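Local coordinates for bacterial microcompartment shell protein CutR (Streptococcus intermedius SK54 = ATCC 27335, PDB 6XPJ), which is probably a minor shell protein of a choline-degrading bacterial microcompartment, where its circularly permuted fold may contribute heterogeneity and flexibility to the shell, at residues P31-A34 with V35-C38; N55-A58 with I59-A62; G87-Q90 with S91-S95; L100-K104 with N105-F109. The protein carries 1 engineered substitution. All coordinates share one frame; numbering follows the deposited sequence.

Overall arrangement
All four contacts are local, and each includes an end of a helix in the permuted BMC fold. Along the chain they follow one another: contact 1 spans the start and most of helix 33-39, contact 2 opens helix 58-68, and contacts 3 and 4 mark the start and finish of helix 89-105, their centres about 19 Å apart. Contacts 2 and 4 touch: Ile60 CG2 lies 4.0 Å from Phe103 CZ, joining helices 58-68 and 89-105, and Thr57, just before the first, adds to the packing. Contact 1 touches none of the others within the chain and is farthest from contact 4, centres about 31 Å apart, yet its Cys38 packs on Ile59 of a neighbouring subunit. Residues of contacts 1 and 2 therefore meet between subunits of the hexamer.

Contact 1. Residues P31-A34 with V35-C38; sequences PIEA and VYEC. With SO4 (sulfate ion), chain G.
The carbonyl oxygen Ile32 O is approached by two amides, Val35 N at 3.1 Å and Tyr36 N at 3.3 Å, both weak bonds that close the first turn of helix 33-39. Ile32 is the N-cap, and Glu33 N just after it donates to two oxygens of a sulfate, the nearer being O2 at 3.2 Å; an anion there would suit the positive end of the helix dipole, though this one probably came from the crystallisation liquor. The Tyr36 ring folds back over Pro31. Pro31 CB lies 3.8 Å from the ring centroid and only 12° off its normal, a CH-pi contact over the face. Water 1 bridges the far end, donating to Pro31 O at 2.9 Å and to Tyr36 OH at 3.0 Å. Glu33 OE2 comes to the ring edge, its carboxylate plane turned 75° from the ring. With chi1 at 68°, Ile32 CG1 swings between its own N and C and reaches Val35 CG2, 3.6 Å away. Glu33 OE1 hydrogen-bonds His43 ND1, and Tyr36 OH hydrogen-bonds Gly45 O. Ile32, Val35 and Cys38 pack on Gly66, Asp63 and Ile59 in helix 58-68 of a neighbouring subunit.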
# COMPACT_ATOMS: atom_id res chain seq x y z
N PRO C 31 8.91 -5.69 -29.04
CA PRO C 31 8.17 -4.57 -28.48
C PRO C 31 7.87 -3.50 -29.53
O PRO C 31 8.68 -3.19 -30.38
CB PRO C 31 9.06 -3.98 -27.39
CG PRO C 31 9.87 -5.19 -26.97
CD PRO C 31 10.12 -5.95 -28.25
N ILE C 32 6.71 -2.89 -29.38
CA ILE C 32 6.38 -1.67 -30.15
C ILE C 32 7.27 -0.51 -29.68
O ILE C 32 7.79 -0.52 -28.54
CB ILE C 32 4.88 -1.32 -30.05
CG1 ILE C 32 4.48 -0.87 -28.64
CG2 ILE C 32 4.05 -2.49 -30.58
CD1 ILE C 32 3.04 -0.37 -28.54
N GLU C 33 7.41 0.49 -30.53
CA GLU C 33 8.31 1.63 -30.25
C GLU C 33 7.94 2.29 -28.90
O GLU C 33 8.84 2.62 -28.11
CB GLU C 33 8.23 2.62 -31.42
CG GLU C 33 8.86 2.09 -32.69
CD GLU C 33 10.35 1.82 -32.54
OE1 GLU C 33 11.14 2.78 -32.63
OE2 GLU C 33 10.70 0.65 -32.29
N ALA C 34 6.65 2.49 -28.61
CA ALA C 34 6.19 3.18 -27.38
C ALA C 34 6.61 2.43 -26.11
O ALA C 34 6.82 3.05 -25.03
CB ALA C 34 4.70 3.39 -27.45
N VAL C 35 6.72 1.10 -26.17
CA VAL C 35 7.14 0.29 -25.00
C VAL C 35 8.64 0.49 -24.76
O VAL C 35 9.06 0.65 -23.58
CB VAL C 35 6.73 -1.18 -25.23
CG1 VAL C 35 7.43 -2.13 -24.28
CG2 VAL C 35 5.21 -1.32 -25.15
N TYR C 36 9.45 0.44 -25.81
CA TYR C 36 10.89 0.74 -25.63
C TYR C 36 11.03 2.15 -25.05
O TYR C 36 11.83 2.36 -24.12
CB TYR C 36 11.60 0.70 -26.97
CG TYR C 36 11.81 -0.64 -27.62
CD1 TYR C 36 12.44 -1.69 -26.97
CD2 TYR C 36 11.48 -0.82 -28.96
CE1 TYR C 36 12.73 -2.87 -27.65
CE2 TYR C 36 11.75 -1.99 -29.64
CZ TYR C 36 12.43 -3.01 -28.99
OH TYR C 36 12.70 -4.12 -29.75
N GLU C 37 10.24 3.11 -25.55
CA GLU C 37 10.33 4.54 -25.12
C GLU C 37 9.96 4.67 -23.64
O GLU C 37 10.63 5.43 -22.91
CB GLU C 37 9.47 5.43 -26.02
CG GLU C 37 9.95 6.88 -26.07
CD GLU C 37 11.29 7.14 -26.76
OE1 GLU C 37 11.55 6.55 -27.83
OE2 GLU C 37 12.08 7.95 -26.23
N CYS C 38 8.95 3.93 -23.16
CA CYS C 38 8.49 4.03 -21.74
C CYS C 38 9.59 3.48 -20.80
O CYS C 38 9.67 3.97 -19.65
CB CYS C 38 7.10 3.39 -21.55
SG CYS C 38 7.09 1.67 -20.99
S SO4 G . 5.46 0.16 -33.80
O1 SO4 G . 6.48 -0.77 -33.41
O2 SO4 G . 5.37 1.22 -32.83
O3 SO4 G . 5.79 0.73 -35.08
O4 SO4 G . 4.19 -0.51 -33.89
O HOH W 1 10.59 -4.81 -31.81

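Contact 2. Residues N55-A58 with I59-A62; sequences NETA and IIAA
The entry to helix 58-68 of the BMC fold, reached from strand 46-53, is where Thr57 meets Ile60 and Ala61 in a turn that is helical in shape before its bonding becomes regular. Residues 55-57 already have helical backbone angles, and Ala58 N bonds Asn55 O at 3.1 Å. The next step is hydrated: water 2 donates to Glu56 O at 2.7 Å and accepts from Ile59 N at 2.8 Å, standing in for a direct link between the two. Regular bonding then takes over. Thr57 O receives Ala61 N at 3.1 Å along a nearly straight 164° path, whereas Ile60 N makes only a weak, bent bond to it at 121°. Ala62 N reaches Ala58 O at 2.9 Å. Ala61 packs on Ile99 and Phe103 of helix 89-105, and Ala62 on Ile73 and Val76 of strand 72-77. Thr57 turns its OG1 back to hydrogen-bond Pro54 O, leaving CG2 for apolar contact. Glu56 points its carboxylate at a neighbouring subunit and hydrogen-bonds Ser82 and Ser51 there. Among the side chains, Ile60 has CG1 beside its own N (chi1 -61°), and the extended chain carries CD1 back to 4.0 Å from Thr57 CA and 4.2 Å from Thr57 CG2; one residue earlier, Ile59 CG2 rests 3.4 Å from Glu56 O.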
# COMPACT_ATOMS: atom_id res chain seq x y z
N ASN C 55 9.29 -8.38 -2.42
CA ASN C 55 9.84 -7.45 -3.43
C ASN C 55 11.36 -7.39 -3.41
O ASN C 55 11.95 -7.10 -4.44
CB ASN C 55 9.26 -6.07 -3.23
CG ASN C 55 7.79 -6.00 -3.60
OD1 ASN C 55 7.26 -6.92 -4.21
ND2 ASN C 55 7.17 -4.87 -3.30
N GLU C 56 11.99 -7.68 -2.27
CA GLU C 56 13.46 -7.65 -2.13
C GLU C 56 14.10 -8.72 -3.02
O GLU C 56 15.32 -8.60 -3.29
CB GLU C 56 13.88 -7.87 -0.67
CG GLU C 56 13.44 -6.79 0.29
CD GLU C 56 12.04 -6.94 0.88
OE1 GLU C 56 11.22 -7.84 0.41
OE2 GLU C 56 11.74 -6.18 1.81
N THR C 57 13.36 -9.74 -3.47
CA THR C 57 13.96 -10.79 -4.32
C THR C 57 14.22 -10.25 -5.73
O THR C 57 14.90 -10.95 -6.49
CB THR C 57 13.11 -12.05 -4.43
OG1 THR C 57 11.83 -11.76 -5.03
CG2 THR C 57 12.92 -12.72 -3.09
N ALA C 58 13.79 -9.03 -6.06
CA ALA C 58 14.13 -8.45 -7.38
C ALA C 58 15.64 -8.46 -7.62
O ALA C 58 16.09 -8.82 -8.74
CB ALA C 58 13.57 -7.06 -7.48
N ILE C 59 16.44 -8.10 -6.63
CA ILE C 59 17.92 -8.05 -6.84
C ILE C 59 18.47 -9.47 -7.10
O ILE C 59 19.40 -9.60 -7.91
CB ILE C 59 18.62 -7.35 -5.67
CG1 ILE C 59 20.07 -7.01 -6.00
CG2 ILE C 59 18.55 -8.18 -4.42
CD1 ILE C 59 20.22 -5.99 -7.11
N ILE C 60 17.89 -10.50 -6.50
CA ILE C 60 18.35 -11.89 -6.71
C ILE C 60 18.04 -12.29 -8.15
O ILE C 60 18.89 -12.87 -8.82
CB ILE C 60 17.64 -12.82 -5.71
CG1 ILE C 60 17.93 -12.45 -4.27
CG2 ILE C 60 17.99 -14.27 -6.01
CD1 ILE C 60 17.05 -13.18 -3.26
N ALA C 61 16.84 -11.97 -8.63
CA ALA C 61 16.41 -12.31 -10.00
C ALA C 61 17.26 -11.55 -11.01
O ALA C 61 17.68 -12.16 -12.00
CB ALA C 61 14.95 -12.05 -10.21
N ALA C 62 17.60 -10.30 -10.75
CA ALA C 62 18.43 -9.50 -11.67
C ALA C 62 19.82 -10.12 -11.77
O ALA C 62 20.37 -10.24 -12.89
CB ALA C 62 18.52 -8.08 -11.19
O HOH W 2 15.68 -6.29 -4.69

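Contact 3. Residues G87-Q90 with S91-S95; sequences GDIQ and SVETS
Asp88 and Ser91 form a short-bonded cap at the surface of this turn. Ser91 OG donates to Asp88 OD1 over 2.5 Å, arriving on the syn side, and Ser91 N donates to Asp88 OD2 at 2.9 Å from above the carboxylate plane, 48° out of it. Two bonds from one residue, one to each oxygen, thus fix how the carboxylate is turned; the group gets there because chi1 of 66° sets CG between the Asp88 N and carbonyl carbon. The buried side faces the sheet: Val92 CG2 comes within 3.5 Å of Gly87 N, and Val92 packs on Phe85, Ala46 and Val27. Ile89 and Gln90 lie on the exposed side. There the Gln90 amide crosses Glu93 at 3.8 Å between NE2 and OE2, its plane 75° from the carboxylate. Glu93 OE1 makes a salt bridge to Lys116 NZ of the same chain, while Ile89 CG2 runs alongside it at 3.6 Å. One step further along the helix, Gln90 O accepts from Thr94 N and Thr94 OG1, each at 3.0 Å and from opposite faces of the carbonyl plane. With its side chain accepting the amide three residues on, Asp88 is a classic N-cap, placed where strand 82-87 gives way to helix 89-105.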
# COMPACT_ATOMS: atom_id res chain seq x y z
N GLY C 87 17.51 -7.86 -24.52
CA GLY C 87 18.53 -8.60 -25.25
C GLY C 87 17.91 -9.30 -26.42
O GLY C 87 16.71 -9.11 -26.66
N ASP C 88 18.68 -10.10 -27.13
CA ASP C 88 18.07 -10.92 -28.21
C ASP C 88 17.08 -11.91 -27.58
O ASP C 88 17.21 -12.24 -26.36
CB ASP C 88 19.14 -11.63 -29.02
CG ASP C 88 19.87 -12.64 -28.17
OD1 ASP C 88 20.82 -12.25 -27.49
OD2 ASP C 88 19.43 -13.80 -28.15
N ILE C 89 16.08 -12.37 -28.34
CA ILE C 89 14.98 -13.20 -27.78
C ILE C 89 15.56 -14.41 -27.06
O ILE C 89 15.09 -14.72 -25.96
CB ILE C 89 13.96 -13.58 -28.87
CG1 ILE C 89 13.33 -12.35 -29.52
CG2 ILE C 89 12.89 -14.49 -28.28
CD1 ILE C 89 12.73 -12.60 -30.88
N GLN C 90 16.53 -15.12 -27.64
CA GLN C 90 17.02 -16.37 -27.02
C GLN C 90 17.72 -16.04 -25.71
O GLN C 90 17.51 -16.78 -24.73
CB GLN C 90 17.88 -17.17 -28.00
CG GLN C 90 17.06 -17.77 -29.14
CD GLN C 90 15.85 -18.55 -28.68
OE1 GLN C 90 14.75 -18.41 -29.22
NE2 GLN C 90 16.03 -19.39 -27.67
N SER C 91 18.45 -14.93 -25.61
CA SER C 91 19.14 -14.54 -24.35
C SER C 91 18.10 -14.19 -23.28
O SER C 91 18.23 -14.63 -22.13
CB SER C 91 20.09 -13.38 -24.54
OG SER C 91 21.13 -13.72 -25.44
N VAL C 92 17.07 -13.46 -23.67
CA VAL C 92 16.02 -13.03 -22.71
C VAL C 92 15.28 -14.28 -22.21
O VAL C 92 15.05 -14.41 -20.99
CB VAL C 92 15.06 -12.01 -23.34
CG1 VAL C 92 13.84 -11.82 -22.47
CG2 VAL C 92 15.78 -10.70 -23.56
N GLU C 93 14.93 -15.20 -23.10
CA GLU C 93 14.26 -16.45 -22.65
C GLU C 93 15.18 -17.25 -21.71
O GLU C 93 14.68 -17.82 -20.70
CB GLU C 93 13.84 -17.30 -23.83
CG GLU C 93 12.76 -16.66 -24.64
CD GLU C 93 12.17 -17.52 -25.74
OE1 GLU C 93 11.19 -17.07 -26.34
OE2 GLU C 93 12.69 -18.63 -25.97
N THR C 94 16.48 -17.39 -22.03
CA THR C 94 17.44 -18.13 -21.19
C THR C 94 17.44 -17.53 -19.79
O THR C 94 17.36 -18.27 -18.80
CB THR C 94 18.85 -18.14 -21.79
OG1 THR C 94 18.74 -18.89 -23.00
CG2 THR C 94 19.89 -18.74 -20.86
N SER C 95 17.51 -16.20 -19.69
CA SER C 95 17.55 -15.51 -18.39
C SER C 95 16.24 -15.77 -17.62
O SER C 95 16.29 -16.02 -16.42
CB SER C 95 17.81 -14.04 -18.55
OG SER C 95 19.15 -13.82 -19.00

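Contact 4. Residues L100-K104 with N105-F109; sequences LEYFK and NSLGF
Tyr102 sends its ring out with CG trans to its own N (chi1 175°), and Leu107 holds CG beside its N at chi1 -61°; these settings bring Leu107 CG to 3.5 Å from Tyr102 CE2. Ser106 CB lies over one face of the same ring, 3.9 Å from its centroid. Leu107 then divides its branches, CD2 going to the tyrosine hydroxyl end and CD1 sitting over faces of both the Phe103 and Phe109 rings. Tyr102 OH itself hydrogen-bonds Lys116 O of a neighbouring subunit. The Phe103 ring directs its edge at the face of Phe109 in an offset edge-to-face pair, centroids 5.5 Å apart and planes at 76°. The backbone widens as the helix unwinds. Tyr102 O takes both Ser106 N at 2.8 Å and Leu107 N at 3.2 Å, the second from five residues on, as in a pi turn. Gly108 leaves with positive phi, and Phe109 N returns to Phe103 O at 3.0 Å. Lys104 bends at chi3 and chi4 so that NZ donates a hydrogen bond to Asn105 OD1 at 2.7 Å. Water 3 joins Lys104 O to Phe109 O. Helix 89-105 so ends against helix 58-68, where Phe103 meets Ile60 and Ile64, and hands the chain to strand 110-116.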
# COMPACT_ATOMS: atom_id res chain seq x y z
N LEU C 100 13.31 -18.70 -13.22
CA LEU C 100 12.22 -19.61 -12.79
C LEU C 100 12.80 -20.87 -12.17
O LEU C 100 12.31 -21.29 -11.13
CB LEU C 100 11.32 -19.91 -13.98
CG LEU C 100 10.44 -18.74 -14.45
CD1 LEU C 100 9.79 -19.07 -15.78
CD2 LEU C 100 9.40 -18.36 -13.42
N GLU C 101 13.83 -21.45 -12.79
CA GLU C 101 14.37 -22.73 -12.29
C GLU C 101 15.01 -22.50 -10.91
O GLU C 101 14.82 -23.34 -10.03
CB GLU C 101 15.39 -23.29 -13.27
CG GLU C 101 14.76 -23.83 -14.53
CD GLU C 101 15.73 -24.26 -15.60
OE1 GLU C 101 16.94 -24.47 -15.30
OE2 GLU C 101 15.29 -24.34 -16.78
N TYR C 102 15.75 -21.42 -10.73
CA TYR C 102 16.41 -21.15 -9.43
C TYR C 102 15.32 -20.96 -8.37
O TYR C 102 15.37 -21.54 -7.28
CB TYR C 102 17.33 -19.93 -9.49
CG TYR C 102 17.87 -19.61 -8.12
CD1 TYR C 102 18.94 -20.32 -7.59
CD2 TYR C 102 17.26 -18.67 -7.31
CE1 TYR C 102 19.40 -20.08 -6.31
CE2 TYR C 102 17.71 -18.43 -6.02
CZ TYR C 102 18.76 -19.15 -5.51
OH TYR C 102 19.21 -18.88 -4.24
N PHE C 103 14.34 -20.08 -8.64
CA PHE C 103 13.30 -19.78 -7.64
C PHE C 103 12.48 -21.02 -7.32
O PHE C 103 12.14 -21.26 -6.13
CB PHE C 103 12.44 -18.59 -8.07
CG PHE C 103 13.06 -17.26 -7.73
CD1 PHE C 103 14.13 -16.74 -8.42
CD2 PHE C 103 12.53 -16.50 -6.72
CE1 PHE C 103 14.69 -15.52 -8.11
CE2 PHE C 103 13.09 -15.27 -6.39
CZ PHE C 103 14.17 -14.78 -7.08
N LYS C 104 12.15 -21.82 -8.32
CA LYS C 104 11.36 -23.05 -8.09
C LYS C 104 12.21 -24.09 -7.39
O LYS C 104 11.71 -24.67 -6.41
CB LYS C 104 10.86 -23.61 -9.42
CG LYS C 104 10.13 -24.93 -9.30
CD LYS C 104 9.38 -25.29 -10.55
CE LYS C 104 10.28 -25.57 -11.74
NZ LYS C 104 11.10 -26.78 -11.55
N ASN C 105 13.40 -24.38 -7.91
CA ASN C 105 14.18 -25.57 -7.47
C ASN C 105 15.05 -25.28 -6.26
O ASN C 105 15.24 -26.23 -5.43
CB ASN C 105 15.06 -26.10 -8.59
CG ASN C 105 14.25 -26.58 -9.77
OD1 ASN C 105 13.06 -26.87 -9.63
ND2 ASN C 105 14.87 -26.64 -10.95
N SER C 106 15.64 -24.10 -6.15
CA SER C 106 16.55 -23.79 -5.01
C SER C 106 15.76 -23.15 -3.88
O SER C 106 16.11 -23.46 -2.70
CB SER C 106 17.70 -22.92 -5.40
OG SER C 106 18.60 -23.64 -6.24
N LEU C 107 14.83 -22.23 -4.17
CA LEU C 107 14.09 -21.49 -3.11
C LEU C 107 12.75 -22.17 -2.79
O LEU C 107 12.21 -21.90 -1.71
CB LEU C 107 13.88 -20.04 -3.52
CG LEU C 107 15.11 -19.17 -3.77
CD1 LEU C 107 14.66 -17.74 -4.06
CD2 LEU C 107 16.09 -19.19 -2.61
N GLY C 108 12.18 -23.00 -3.66
CA GLY C 108 10.87 -23.63 -3.40
C GLY C 108 9.71 -22.65 -3.49
O GLY C 108 8.61 -22.96 -2.99
N PHE C 109 9.90 -21.54 -4.20
CA PHE C 109 8.83 -20.55 -4.42
C PHE C 109 7.80 -21.08 -5.40
O PHE C 109 8.14 -21.92 -6.25
CB PHE C 109 9.44 -19.26 -4.96
CG PHE C 109 10.05 -18.34 -3.94
CD1 PHE C 109 10.70 -18.82 -2.80
CD2 PHE C 109 9.98 -16.98 -4.15
CE1 PHE C 109 11.25 -17.93 -1.88
CE2 PHE C 109 10.59 -16.11 -3.26
CZ PHE C 109 11.20 -16.58 -2.13
O HOH W 3 8.76 -24.64 -5.97